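Local structure of MFP2b (Ascaris suum, 2BJR) at residues E291-G296 against A328-E333; P239-I244 against V303-H308; L272-E277 against F282-K287; V25-Q30 against A129-A134. The protein probably enhances polymerization of the major sperm protein (MSP) that drives the amoeboid motility of nematode sperm, and binds a zinc ion. One frame throughout, in Å; residues are numbered along the deposited sequence.

Contact 1. Residues E291-G296 against A328-E333; sequences EAAQFG and ADIRNE
Ala293 and Ile330 mark the closest backbone approach, their CA atoms 6.4 Å apart, where residues 291-296 leave helix 289-292 and residues 328-333 leave strand 322-329 in a type I turn from Ile330 to Glu333. Two apolar contacts converge on one methyl of Ile330. Its CG2 lies 3.9 Å from Ala293 CB and 3.8 Å from Phe295 CE2, the latter approach being at the ring edge, near the ring plane. The methyl reaches both because it stands anti to the backbone N of Ile330. Arg331 meets the same ring obliquely, near CE1 and CZ. Its chain runs extended from CG to NE and brings NH2 to 3.6 Å from Phe295 CE1. That ring carbon lies over one face of the guanidinium, offset toward its rim, yet the planes are 52° apart, so this is not a parallel stack. The turn presenting Ile330 and Arg331 connects antiparallel strands 322-329 and 334-339, in the sheet that also holds strand 355-361. An Asx motif ties it, Asp329 OD1 accepting from Asn332 N at 3.1 Å; a separate side-chain bond, Asn332 ND2 to Asp329 OD2 (2.7 Å), adds to it. Both donors come from above the carboxylate plane. Phe295 also has the carbonyl O of Ala293 over one ring face. Behind the contact, Pro302 packs on Phe295 and Ile330, while Val356 of strand 355-361 touches Ala292 and Ile330.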
loop_
_atom_site.group_PDB
_atom_site.type_symbol
_atom_site.label_atom_id
_atom_site.label_comp_id
_atom_site.label_asym_id
_atom_site.label_seq_id
_atom_site.Cartn_x
_atom_site.Cartn_y
_atom_site.Cartn_z
ATOM N N GLU A 291 15.288 -6.612 21.293
ATOM C CA GLU A 291 14.079 -6.048 21.844
ATOM C C GLU A 291 12.924 -6.130 20.840
ATOM O O GLU A 291 11.812 -6.551 21.180
ATOM C CB GLU A 291 14.345 -4.615 22.311
ATOM C CG GLU A 291 13.142 -3.974 22.961
ATOM C CD GLU A 291 13.365 -2.531 23.386
ATOM O OE1 GLU A 291 14.514 -2.024 23.329
ATOM O OE2 GLU A 291 12.359 -1.915 23.763
ATOM N N ALA A 292 13.212 -5.780 19.591
ATOM C CA ALA A 292 12.232 -5.892 18.519
ATOM C C ALA A 292 11.655 -7.290 18.393
ATOM O O ALA A 292 10.499 -7.453 18.084
ATOM C CB ALA A 292 12.865 -5.438 17.169
ATOM N N ALA A 293 12.470 -8.295 18.650
ATOM C CA ALA A 293 12.066 -9.700 18.538
ATOM C C ALA A 293 11.069 -10.193 19.607
ATOM O O ALA A 293 10.553 -11.302 19.489
ATOM C CB ALA A 293 13.295 -10.586 18.530
ATOM N N GLN A 294 10.766 -9.366 20.601
ATOM C CA GLN A 294 9.847 -9.725 21.679
ATOM C C GLN A 294 8.402 -9.320 21.334
ATOM O O GLN A 294 7.600 -9.045 22.237
ATOM C CB GLN A 294 10.291 -9.104 23.009
ATOM C CG GLN A 294 11.754 -9.344 23.378
ATOM C CD GLN A 294 12.175 -8.660 24.683
ATOM O OE1 GLN A 294 11.327 -8.345 25.533
ATOM N NE2 GLN A 294 13.470 -8.453 24.850
ATOM N N PHE A 295 8.115 -9.242 20.015
ATOM C CA PHE A 295 6.806 -8.869 19.436
ATOM C C PHE A 295 5.622 -9.644 20.037
ATOM O O PHE A 295 4.463 -9.183 19.967
ATOM C CB PHE A 295 6.792 -9.084 17.892
ATOM C CG PHE A 295 7.413 -10.391 17.439
ATOM C CD1 PHE A 295 6.780 -11.617 17.704
ATOM C CD2 PHE A 295 8.626 -10.406 16.768
ATOM C CE1 PHE A 295 7.365 -12.831 17.300
ATOM C CE2 PHE A 295 9.220 -11.611 16.354
ATOM C CZ PHE A 295 8.596 -12.822 16.627
ATOM N N GLY A 296 5.914 -10.835 20.575
ATOM C CA GLY A 296 4.917 -11.720 21.159
ATOM C C GLY A 296 4.210 -11.132 22.366
ATOM O O GLY A 296 3.027 -11.426 22.599
ATOM N N ALA A 328 14.977 -6.420 7.167
ATOM C CA ALA A 328 15.259 -7.630 7.973
ATOM C C ALA A 328 14.015 -8.480 8.052
ATOM O O ALA A 328 12.874 -7.979 7.975
ATOM C CB ALA A 328 15.710 -7.262 9.395
ATOM N N ASP A 329 14.281 -9.771 8.197
ATOM C CA ASP A 329 13.310 -10.773 8.559
ATOM C C ASP A 329 13.663 -11.182 9.987
ATOM O O ASP A 329 14.660 -11.869 10.211
ATOM C CB ASP A 329 13.476 -11.947 7.632
ATOM C CG ASP A 329 12.470 -13.067 7.899
ATOM O OD1 ASP A 329 11.960 -13.184 9.019
ATOM O OD2 ASP A 329 12.098 -13.835 6.972
ATOM N N ILE A 330 12.866 -10.713 10.926
ATOM C CA ILE A 330 13.164 -10.866 12.335
ATOM C C ILE A 330 13.078 -12.356 12.698
ATOM O O ILE A 330 13.967 -12.879 13.332
ATOM C CB ILE A 330 12.170 -10.109 13.214
ATOM C CG1 ILE A 330 12.152 -8.573 12.992
ATOM C CG2 ILE A 330 12.435 -10.398 14.698
ATOM C CD1 ILE A 330 13.395 -7.948 12.453
ATOM N N ARG A 331 12.008 -13.026 12.278
ATOM C CA ARG A 331 11.803 -14.411 12.712
ATOM C C ARG A 331 12.949 -15.309 12.216
ATOM O O ARG A 331 13.355 -16.257 12.896
ATOM C CB ARG A 331 10.452 -14.938 12.249
ATOM C CG ARG A 331 9.264 -14.503 13.079
ATOM C CD ARG A 331 7.954 -15.115 12.559
ATOM N NE ARG A 331 6.772 -14.715 13.318
ATOM C CZ ARG A 331 6.401 -15.222 14.500
ATOM N NH1 ARG A 331 7.134 -16.148 15.109
ATOM N NH2 ARG A 331 5.289 -14.774 15.086
ATOM N N ASN A 332 13.501 -15.001 11.053
ATOM C CA ASN A 332 14.489 -15.853 10.419
ATOM C C ASN A 332 15.915 -15.311 10.608
ATOM O O ASN A 332 16.875 -15.801 10.020
ATOM C CB ASN A 332 14.100 -16.061 8.951
ATOM C CG ASN A 332 12.716 -16.817 8.786
ATOM O OD1 ASN A 332 12.432 -17.787 9.535
ATOM N ND2 ASN A 332 11.888 -16.411 7.791
ATOM N N GLU A 333 16.055 -14.293 11.463
ATOM C CA GLU A 333 17.329 -13.641 11.710
ATOM C C GLU A 333 18.166 -13.398 10.448
ATOM O O GLU A 333 19.270 -13.949 10.288
ATOM C CB GLU A 333 18.132 -14.424 12.747
ATOM C CG GLU A 333 17.470 -14.424 14.119
ATOM C CD GLU A 333 18.355 -15.064 15.183
ATOM O OE1 GLU A 333 19.130 -15.967 14.806
ATOM O OE2 GLU A 333 18.329 -14.586 16.357
#

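Contact 2. Residues P239-I244 against V303-H308; sequences PVMGRI and VHVDHH
Pro239 and Val305 form the centre of this buried contact, Pro239 CB lying 3.6 Å from Val305 CG1. The proline ring is shared along its length: CB and CG face the valine methyl, whereas CD turns to His307 and meets its CB at 3.6 Å. Beyond that, CD lies oblique to the imidazole, 3.8 Å from His307 CG. The other methyl of Val305, CG2, receives the end of Met241 (present as selenomethionine), whose CE comes within 3.7 Å; a bend at chi2 (-72°) turns the selenium-bearing chain toward it. Thus the two branches of one valine take up two residues of strand 238-247, Pro239 and Met241, which both point from the same side of an antiparallel sheet toward the irregular run between strands 300-302 and 313-319. That run is braced on its far side. There His304 ND1 donates to Asp306 OD1 at 2.5 Å, nearly straight (172°), in the imidazole plane and on the syn side of the carboxylate. His304 NE2 is bonded in turn to the backbone O of Asp368, the C-terminal residue, and His307 N to Asn311 OD1. On the sheet side, Leu232 packs against Pro239 and Tyr234 against Val305.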
loop_
_atom_site.group_PDB
_atom_site.type_symbol
_atom_site.label_atom_id
_atom_site.label_comp_id
_atom_site.label_asym_id
_atom_site.label_seq_id
_atom_site.Cartn_x
_atom_site.Cartn_y
_atom_site.Cartn_z
ATOM N N PRO A 239 7.942 -8.549 -0.820
ATOM C CA PRO A 239 8.147 -7.191 -0.291
ATOM C C PRO A 239 9.590 -6.919 0.048
ATOM O O PRO A 239 10.288 -7.777 0.621
ATOM C CB PRO A 239 7.271 -7.178 0.952
ATOM C CG PRO A 239 7.263 -8.581 1.427
ATOM C CD PRO A 239 7.313 -9.415 0.191
ATOM N N VAL A 240 10.092 -5.769 -0.399
ATOM C CA VAL A 240 11.463 -5.355 -0.188
ATOM C C VAL A 240 11.462 -3.976 0.472
ATOM O O VAL A 240 11.059 -2.984 -0.149
ATOM C CB VAL A 240 12.191 -5.236 -1.518
ATOM C CG1 VAL A 240 13.682 -4.996 -1.332
ATOM C CG2 VAL A 240 11.929 -6.496 -2.338
HETATM N N MSE A 241 11.933 -3.927 1.719
HETATM C CA MSE A 241 12.149 -2.642 2.360
HETATM C C MSE A 241 13.516 -2.116 1.960
HETATM O O MSE A 241 14.468 -2.825 1.753
HETATM C CB MSE A 241 12.054 -2.689 3.881
HETATM C CG MSE A 241 10.770 -3.120 4.411
HETATM SE SE MSE A 241 9.357 -1.842 4.209
HETATM C CE MSE A 241 8.056 -2.920 5.106
ATOM N N GLY A 242 13.576 -0.824 1.767
ATOM C CA GLY A 242 14.802 -0.211 1.436
ATOM C C GLY A 242 14.770 1.254 1.788
ATOM O O GLY A 242 14.025 1.676 2.669
ATOM N N ARG A 243 15.626 2.025 1.120
ATOM C CA ARG A 243 15.840 3.416 1.484
ATOM C C ARG A 243 15.583 4.391 0.360
ATOM O O ARG A 243 15.893 4.096 -0.798
ATOM C CB ARG A 243 17.264 3.566 1.999
ATOM C CG ARG A 243 18.403 3.435 1.021
ATOM C CD ARG A 243 19.775 3.525 1.686
ATOM N NE ARG A 243 20.879 3.292 0.748
ATOM C CZ ARG A 243 21.306 2.080 0.388
ATOM N NH1 ARG A 243 20.736 0.991 0.891
ATOM N NH2 ARG A 243 22.291 1.938 -0.470
ATOM N N ILE A 244 14.989 5.538 0.695
ATOM C CA ILE A 244 14.960 6.697 -0.188
ATOM C C ILE A 244 15.696 7.893 0.407
ATOM O O ILE A 244 15.915 7.963 1.613
ATOM C CB ILE A 244 13.566 7.110 -0.592
ATOM C CG1 ILE A 244 12.734 7.449 0.634
ATOM C CG2 ILE A 244 12.917 6.013 -1.428
ATOM C CD1 ILE A 244 11.425 8.189 0.338
ATOM N N VAL A 303 7.478 -3.075 12.430
ATOM C CA VAL A 303 6.686 -2.789 11.255
ATOM C C VAL A 303 6.971 -3.959 10.335
ATOM O O VAL A 303 8.114 -4.329 10.195
ATOM C CB VAL A 303 7.111 -1.442 10.638
ATOM C CG1 VAL A 303 6.587 -1.264 9.261
ATOM C CG2 VAL A 303 6.640 -0.344 11.549
ATOM N N HIS A 304 5.949 -4.582 9.751
ATOM C CA HIS A 304 6.172 -5.728 8.887
ATOM C C HIS A 304 5.201 -5.769 7.738
ATOM O O HIS A 304 4.041 -5.377 7.875
ATOM C CB HIS A 304 6.056 -7.060 9.656
ATOM C CG HIS A 304 4.759 -7.240 10.385
ATOM N ND1 HIS A 304 3.759 -8.082 9.942
ATOM C CD2 HIS A 304 4.307 -6.689 11.536
ATOM C CE1 HIS A 304 2.727 -8.011 10.777
ATOM N NE2 HIS A 304 3.047 -7.186 11.768
ATOM N N VAL A 305 5.689 -6.231 6.601
ATOM C CA VAL A 305 4.825 -6.599 5.480
ATOM C C VAL A 305 5.013 -8.095 5.276
ATOM O O VAL A 305 6.136 -8.582 5.176
ATOM C CB VAL A 305 5.163 -5.783 4.229
ATOM C CG1 VAL A 305 4.452 -6.375 3.006
ATOM C CG2 VAL A 305 4.726 -4.324 4.416
ATOM N N ASP A 306 3.905 -8.825 5.210
ATOM C CA ASP A 306 3.939 -10.270 5.318
ATOM C C ASP A 306 3.971 -10.967 3.967
ATOM O O ASP A 306 3.405 -10.522 3.001
ATOM C CB ASP A 306 2.759 -10.767 6.137
ATOM C CG ASP A 306 2.789 -10.286 7.564
ATOM O OD1 ASP A 306 3.797 -9.679 8.012
ATOM O OD2 ASP A 306 1.833 -10.495 8.324
ATOM N N HIS A 307 4.691 -12.067 3.926
ATOM C CA HIS A 307 4.858 -12.858 2.734
ATOM C C HIS A 307 5.161 -14.296 3.159
ATOM O O HIS A 307 5.719 -14.547 4.243
ATOM C CB HIS A 307 6.000 -12.298 1.891
ATOM C CG HIS A 307 6.200 -13.013 0.603
ATOM N ND1 HIS A 307 5.514 -12.689 -0.555
ATOM C CD2 HIS A 307 6.989 -14.058 0.291
ATOM C CE1 HIS A 307 5.899 -13.495 -1.523
ATOM N NE2 HIS A 307 6.781 -14.347 -1.039
ATOM N N HIS A 308 4.844 -15.263 2.308
ATOM C CA HIS A 308 5.021 -16.665 2.725
ATOM C C HIS A 308 6.476 -17.056 2.909
ATOM O O HIS A 308 6.782 -17.979 3.639
ATOM C CB HIS A 308 4.290 -17.634 1.778
ATOM C CG HIS A 308 4.849 -17.662 0.395
ATOM N ND1 HIS A 308 4.276 -16.969 -0.646
ATOM C CD2 HIS A 308 5.935 -18.281 -0.120
ATOM C CE1 HIS A 308 4.976 -17.169 -1.746
ATOM N NE2 HIS A 308 5.988 -17.962 -1.455
#

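Contact 3. Residues L272-E277 against F282-K287; sequences LYELPE and FDYDWK
The hydroxyl of Tyr284 is held by two polar partners, a water molecule at 2.7 Å from OH and the side-chain amide of Asn193. The same water donates to Tyr273 O at 2.6 Å, so it bridges the tyrosine to the backbone of the facing strand. A second water makes a different bridge: it donates to Glu274 OE2 and accepts from Tyr284 N at 3.0 Å. These bridges suit segments whose strand axes, at 115°, are far from antiparallel and 9.3 Å apart at closest approach, too wide for direct backbone pairing. Strand 268-274 belongs to one antiparallel sheet and strand 282-288 to another, so the waters join two sheets. Leu272 comes from the opposite direction to Tyr284 and sets CD1 3.4 Å from Tyr284 OH, while CD2 lies oblique to the ring, 4.0 Å from CZ. Glu274 OE2 and Tyr273 O lie near the plane of the ring, at its edge. One face of the tyrosine has Phe282 CD1 above it, toward the rim. At the outer end, Glu277 OE2 and Asp283 OD1 lie 3.7 Å apart with their carboxylate planes 88° from each other. Lys362 forms salt bridges with both acids and Arg280 with Asp283; these positive charges probably offset the repulsion and would favour the ionised form of both acids.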
loop_
_atom_site.group_PDB
_atom_site.type_symbol
_atom_site.label_atom_id
_atom_site.label_comp_id
_atom_site.label_asym_id
_atom_site.label_seq_id
_atom_site.Cartn_x
_atom_site.Cartn_y
_atom_site.Cartn_z
ATOM N N LEU A 272 6.634 5.218 3.617
ATOM C CA LEU A 272 5.988 5.166 4.923
ATOM C C LEU A 272 5.856 6.606 5.488
ATOM O O LEU A 272 6.800 7.381 5.406
ATOM C CB LEU A 272 6.796 4.266 5.900
ATOM C CG LEU A 272 6.188 4.093 7.275
ATOM C CD1 LEU A 272 4.893 3.391 7.197
ATOM C CD2 LEU A 272 7.119 3.320 8.158
ATOM N N TYR A 273 4.678 6.929 6.014
ATOM C CA TYR A 273 4.409 8.227 6.601
ATOM C C TYR A 273 4.093 8.097 8.081
ATOM O O TYR A 273 3.416 7.157 8.498
ATOM C CB TYR A 273 3.191 8.872 5.956
ATOM C CG TYR A 273 3.390 9.600 4.651
ATOM C CD1 TYR A 273 4.625 9.761 4.057
ATOM C CD2 TYR A 273 2.287 10.149 4.014
ATOM C CE1 TYR A 273 4.763 10.476 2.856
ATOM C CE2 TYR A 273 2.412 10.870 2.821
ATOM C CZ TYR A 273 3.644 11.034 2.252
ATOM O OH TYR A 273 3.739 11.742 1.076
ATOM N N GLU A 274 4.579 9.062 8.854
ATOM C CA GLU A 274 4.208 9.206 10.251
ATOM C C GLU A 274 3.031 10.154 10.265
ATOM O O GLU A 274 3.139 11.333 9.838
ATOM C CB GLU A 274 5.381 9.806 11.046
ATOM C CG GLU A 274 5.130 9.989 12.528
ATOM C CD GLU A 274 6.436 10.339 13.227
ATOM O OE1 GLU A 274 6.982 11.412 12.908
ATOM O OE2 GLU A 274 6.935 9.518 14.038
ATOM N N LEU A 275 1.914 9.640 10.746
ATOM C CA LEU A 275 0.699 10.401 10.814
ATOM C C LEU A 275 0.773 11.476 11.890
ATOM O O LEU A 275 1.575 11.375 12.787
ATOM C CB LEU A 275 -0.432 9.473 11.134
ATOM C CG LEU A 275 -0.670 8.495 9.989
ATOM C CD1 LEU A 275 -1.647 7.464 10.443
ATOM C CD2 LEU A 275 -1.167 9.269 8.750
ATOM N N PRO A 276 -0.063 12.496 11.791
ATOM C CA PRO A 276 -0.152 13.497 12.869
ATOM C C PRO A 276 -0.507 12.832 14.201
ATOM O O PRO A 276 -1.332 11.920 14.241
ATOM C CB PRO A 276 -1.295 14.402 12.392
ATOM C CG PRO A 276 -1.280 14.247 10.906
ATOM C CD PRO A 276 -1.031 12.768 10.709
ATOM N N GLU A 277 0.096 13.270 15.300
ATOM C CA GLU A 277 -0.049 12.514 16.545
ATOM C C GLU A 277 -1.513 12.367 16.968
ATOM O O GLU A 277 -1.922 11.311 17.472
ATOM C CB GLU A 277 0.751 13.124 17.698
ATOM C CG GLU A 277 0.755 12.212 18.939
ATOM C CD GLU A 277 1.956 12.428 19.857
ATOM O OE1 GLU A 277 2.437 13.575 19.922
ATOM O OE2 GLU A 277 2.425 11.448 20.528
ATOM N N PHE A 282 -0.727 4.722 17.296
ATOM C CA PHE A 282 0.557 4.108 17.591
ATOM C C PHE A 282 1.692 5.108 17.356
ATOM O O PHE A 282 1.518 6.086 16.610
ATOM C CB PHE A 282 0.742 2.852 16.719
ATOM C CG PHE A 282 0.674 3.144 15.251
ATOM C CD1 PHE A 282 1.813 3.503 14.546
ATOM C CD2 PHE A 282 -0.548 3.101 14.593
ATOM C CE1 PHE A 282 1.731 3.810 13.181
ATOM C CE2 PHE A 282 -0.634 3.400 13.238
ATOM C CZ PHE A 282 0.508 3.757 12.545
ATOM N N ASP A 283 2.843 4.872 17.991
ATOM C CA ASP A 283 4.033 5.642 17.773
ATOM C C ASP A 283 5.178 4.774 17.262
ATOM O O ASP A 283 5.285 3.606 17.613
ATOM C CB ASP A 283 4.495 6.299 19.107
ATOM C CG ASP A 283 3.390 7.169 19.710
ATOM O OD1 ASP A 283 2.947 8.104 19.007
ATOM O OD2 ASP A 283 2.847 6.920 20.813
ATOM N N TYR A 284 6.077 5.378 16.495
ATOM C CA TYR A 284 7.235 4.677 15.962
ATOM C C TYR A 284 8.470 4.952 16.809
ATOM O O TYR A 284 8.625 6.058 17.331
ATOM C CB TYR A 284 7.575 5.167 14.547
ATOM C CG TYR A 284 6.618 4.717 13.472
ATOM C CD1 TYR A 284 6.008 5.631 12.648
ATOM C CD2 TYR A 284 6.340 3.372 13.282
ATOM C CE1 TYR A 284 5.149 5.231 11.600
ATOM C CE2 TYR A 284 5.427 2.972 12.309
ATOM C CZ TYR A 284 4.859 3.891 11.459
ATOM O OH TYR A 284 3.968 3.451 10.473
ATOM N N ASP A 285 9.369 3.981 16.847
ATOM C CA ASP A 285 10.716 4.147 17.360
ATOM C C ASP A 285 11.584 3.027 16.824
ATOM O O ASP A 285 11.071 1.986 16.437
ATOM C CB ASP A 285 10.679 3.997 18.879
ATOM C CG ASP A 285 11.901 4.584 19.561
ATOM O OD1 ASP A 285 12.742 5.289 18.923
ATOM O OD2 ASP A 285 12.033 4.346 20.772
ATOM N N TRP A 286 12.886 3.219 16.797
ATOM C CA TRP A 286 13.797 2.211 16.279
ATOM C C TRP A 286 14.348 1.513 17.480
ATOM O O TRP A 286 14.780 2.188 18.423
ATOM C CB TRP A 286 14.891 2.830 15.423
ATOM C CG TRP A 286 14.332 3.487 14.196
ATOM C CD1 TRP A 286 13.677 4.698 14.124
ATOM C CD2 TRP A 286 14.364 2.973 12.877
ATOM N NE1 TRP A 286 13.315 4.962 12.827
ATOM C CE2 TRP A 286 13.713 3.918 12.036
ATOM C CE3 TRP A 286 14.858 1.802 12.305
ATOM C CZ2 TRP A 286 13.563 3.726 10.673
ATOM C CZ3 TRP A 286 14.687 1.622 10.933
ATOM C CH2 TRP A 286 14.076 2.605 10.136
ATOM N N LYS A 287 14.264 0.190 17.483
ATOM C CA LYS A 287 14.649 -0.626 18.653
ATOM C C LYS A 287 15.700 -1.649 18.275
ATOM O O LYS A 287 15.685 -2.150 17.142
ATOM C CB LYS A 287 13.436 -1.365 19.211
ATOM C CG LYS A 287 12.292 -0.487 19.677
ATOM C CD LYS A 287 12.769 0.388 20.892
ATOM C CE LYS A 287 11.594 1.005 21.633
ATOM N NZ LYS A 287 12.052 2.162 22.481
HETATM O O HOH W 1 2.093 5.240 9.722
HETATM O O HOH W 2 5.481 8.159 15.571
#

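Contact 4. Residues V25-Q30 against A129-A134; sequences VKALGQ and ALLGYA
Ala129, Gln30 and Ala27 have the most surface buried here, and the first two make the tighter meeting. The methyl of Ala129 sits over one face of the side-chain amide of Gln30, nearest OE1: Ala129 CB is 3.4 Å from Gln30 OE1, 3.6 Å from CD and 3.8 Å from NE2, so it touches the whole group. Gln30 is folded back to reach it: CG stands beside the backbone N, and chi2 (-54°) bends the chain again. This bent conformation is held by a bond within 25-30, Gln30 NE2 donating to Leu28 O at 3.0 Å with an N-H...O angle of 156°, the acceptor lying close to the amide plane. At the other end of the amide, OE1 accepts from a water at 2.8 Å. That water in turn accepts from Ala129 N at 3.0 Å, so the polar end of Gln30 is linked by water to the backbone N of Ala129 as well as packed on the methyl of the same residue. The loop itself is a type II turn from Ala27 to Gln30, closed by Gln30 N to Ala27 O, with Gly29 at the positive phi (81°) expected at its third position. Ala27, at the start of the turn, makes a looser apolar contact, its CB 4.2 Å from Leu131 CD2. Around this pair Leu121 of strand 117-122, next to strand 130-135 in its antiparallel sheet, touches both Ala27 and Leu131, as does Met33, just before strand 34-40.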
loop_
_atom_site.group_PDB
_atom_site.type_symbol
_atom_site.label_atom_id
_atom_site.label_comp_id
_atom_site.label_asym_id
_atom_site.label_seq_id
_atom_site.Cartn_x
_atom_site.Cartn_y
_atom_site.Cartn_z
ATOM N N VAL A 25 -5.935 4.247 -6.129
ATOM C CA VAL A 25 -6.738 3.928 -4.979
ATOM C C VAL A 25 -6.478 2.467 -4.613
ATOM O O VAL A 25 -6.702 1.566 -5.424
ATOM C CB VAL A 25 -8.201 4.198 -5.223
ATOM C CG1 VAL A 25 -9.076 3.660 -4.056
ATOM C CG2 VAL A 25 -8.441 5.699 -5.452
ATOM N N LYS A 26 -5.991 2.240 -3.389
ATOM C CA LYS A 26 -5.834 0.869 -2.879
ATOM C C LYS A 26 -7.098 0.199 -2.447
ATOM O O LYS A 26 -7.994 0.838 -1.937
ATOM C CB LYS A 26 -4.898 0.900 -1.651
ATOM C CG LYS A 26 -3.626 1.584 -1.985
ATOM C CD LYS A 26 -2.640 1.387 -0.883
ATOM C CE LYS A 26 -1.528 0.456 -1.239
ATOM N NZ LYS A 26 -0.562 0.454 -0.092
ATOM N N ALA A 27 -7.209 -1.119 -2.652
ATOM C CA ALA A 27 -8.210 -1.898 -1.927
ATOM C C ALA A 27 -8.007 -1.702 -0.432
ATOM O O ALA A 27 -6.874 -1.765 0.026
ATOM C CB ALA A 27 -8.079 -3.306 -2.263
ATOM N N LEU A 28 -9.107 -1.439 0.306
ATOM C CA LEU A 28 -8.985 -0.981 1.716
ATOM C C LEU A 28 -8.186 -1.969 2.508
ATOM O O LEU A 28 -8.506 -3.147 2.506
ATOM C CB LEU A 28 -10.347 -0.858 2.357
ATOM C CG LEU A 28 -10.354 -0.278 3.792
ATOM C CD1 LEU A 28 -9.961 1.153 3.778
ATOM C CD2 LEU A 28 -11.702 -0.518 4.429
ATOM N N GLY A 29 -7.176 -1.501 3.207
ATOM C CA GLY A 29 -6.419 -2.375 4.094
ATOM C C GLY A 29 -5.351 -3.234 3.439
ATOM O O GLY A 29 -4.604 -3.950 4.147
ATOM N N GLN A 30 -5.204 -3.165 2.118
ATOM C CA GLN A 30 -4.304 -4.069 1.424
ATOM C C GLN A 30 -3.017 -3.371 1.056
ATOM O O GLN A 30 -3.026 -2.203 0.660
ATOM C CB GLN A 30 -4.985 -4.671 0.170
ATOM C CG GLN A 30 -6.409 -5.192 0.420
ATOM C CD GLN A 30 -6.467 -6.185 1.580
ATOM O OE1 GLN A 30 -5.676 -7.145 1.623
ATOM N NE2 GLN A 30 -7.358 -5.938 2.528
ATOM N N ALA A 129 -7.174 -11.265 1.043
ATOM C CA ALA A 129 -8.262 -10.576 0.312
ATOM C C ALA A 129 -8.074 -10.655 -1.190
ATOM O O ALA A 129 -6.939 -10.669 -1.694
ATOM C CB ALA A 129 -8.307 -9.154 0.733
ATOM N N LEU A 130 -9.183 -10.657 -1.948
ATOM C CA LEU A 130 -9.094 -10.476 -3.377
ATOM C C LEU A 130 -10.120 -9.429 -3.764
ATOM O O LEU A 130 -11.216 -9.427 -3.251
ATOM C CB LEU A 130 -9.433 -11.743 -4.179
ATOM C CG LEU A 130 -8.424 -12.855 -4.386
ATOM C CD1 LEU A 130 -9.091 -13.974 -5.171
ATOM C CD2 LEU A 130 -7.109 -12.394 -5.006
ATOM N N LEU A 131 -9.716 -8.598 -4.694
ATOM C CA LEU A 131 -10.566 -7.584 -5.275
ATOM C C LEU A 131 -11.048 -8.120 -6.617
ATOM O O LEU A 131 -10.254 -8.603 -7.438
ATOM C CB LEU A 131 -9.753 -6.294 -5.387
ATOM C CG LEU A 131 -10.434 -5.055 -5.857
ATOM C CD1 LEU A 131 -11.508 -4.536 -4.898
ATOM C CD2 LEU A 131 -9.336 -4.021 -6.160
ATOM N N GLY A 132 -12.348 -8.051 -6.826
ATOM C CA GLY A 132 -12.972 -8.479 -8.080
ATOM C C GLY A 132 -14.078 -7.522 -8.507
ATOM O O GLY A 132 -14.059 -6.351 -8.126
ATOM N N TYR A 133 -15.059 -8.020 -9.235
ATOM C CA TYR A 133 -16.218 -7.206 -9.627
ATOM C C TYR A 133 -17.493 -7.919 -9.472
ATOM O O TYR A 133 -17.560 -9.141 -9.619
ATOM C CB TYR A 133 -16.095 -6.613 -11.031
ATOM C CG TYR A 133 -16.534 -7.512 -12.179
ATOM C CD1 TYR A 133 -17.822 -7.413 -12.714
ATOM C CD2 TYR A 133 -15.693 -8.499 -12.679
ATOM C CE1 TYR A 133 -18.259 -8.252 -13.768
ATOM C CE2 TYR A 133 -16.137 -9.354 -13.740
ATOM C CZ TYR A 133 -17.419 -9.194 -14.267
ATOM O OH TYR A 133 -17.828 -10.022 -15.297
ATOM N N ALA A 134 -18.519 -7.129 -9.175
ATOM C CA ALA A 134 -19.875 -7.617 -9.107
ATOM C C ALA A 134 -20.652 -7.038 -10.306
ATOM O O ALA A 134 -20.423 -5.901 -10.730
ATOM C CB ALA A 134 -20.508 -7.251 -7.838
HETATM O O HOH W 3 -5.599 -9.579 2.937
#

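Along the chain contact 4 comes first, within residues 8-167, and the other three follow within 192-361. Contact 3 falls within the span bounded by the segments of contact 2, whereas the segments of contacts 1 and 2 alternate. Contacts 2 and 3 touch directly, Val303 CG2 lying 3.6 Å from Tyr284 CE2, with centres 16 Å apart. Contacts 1 and 3 meet only through sequence, strand 282-288 running into helix 289-292, and both reach the sheet containing strand 355-361. Contact 4 is centred about 20 Å from contact 2 and 29 Å from contact 1. Membership of both regions in one family suggests related halves; each contact lies within one half, though Lys26 with Gln270 and Val305 with Gln31 join the two.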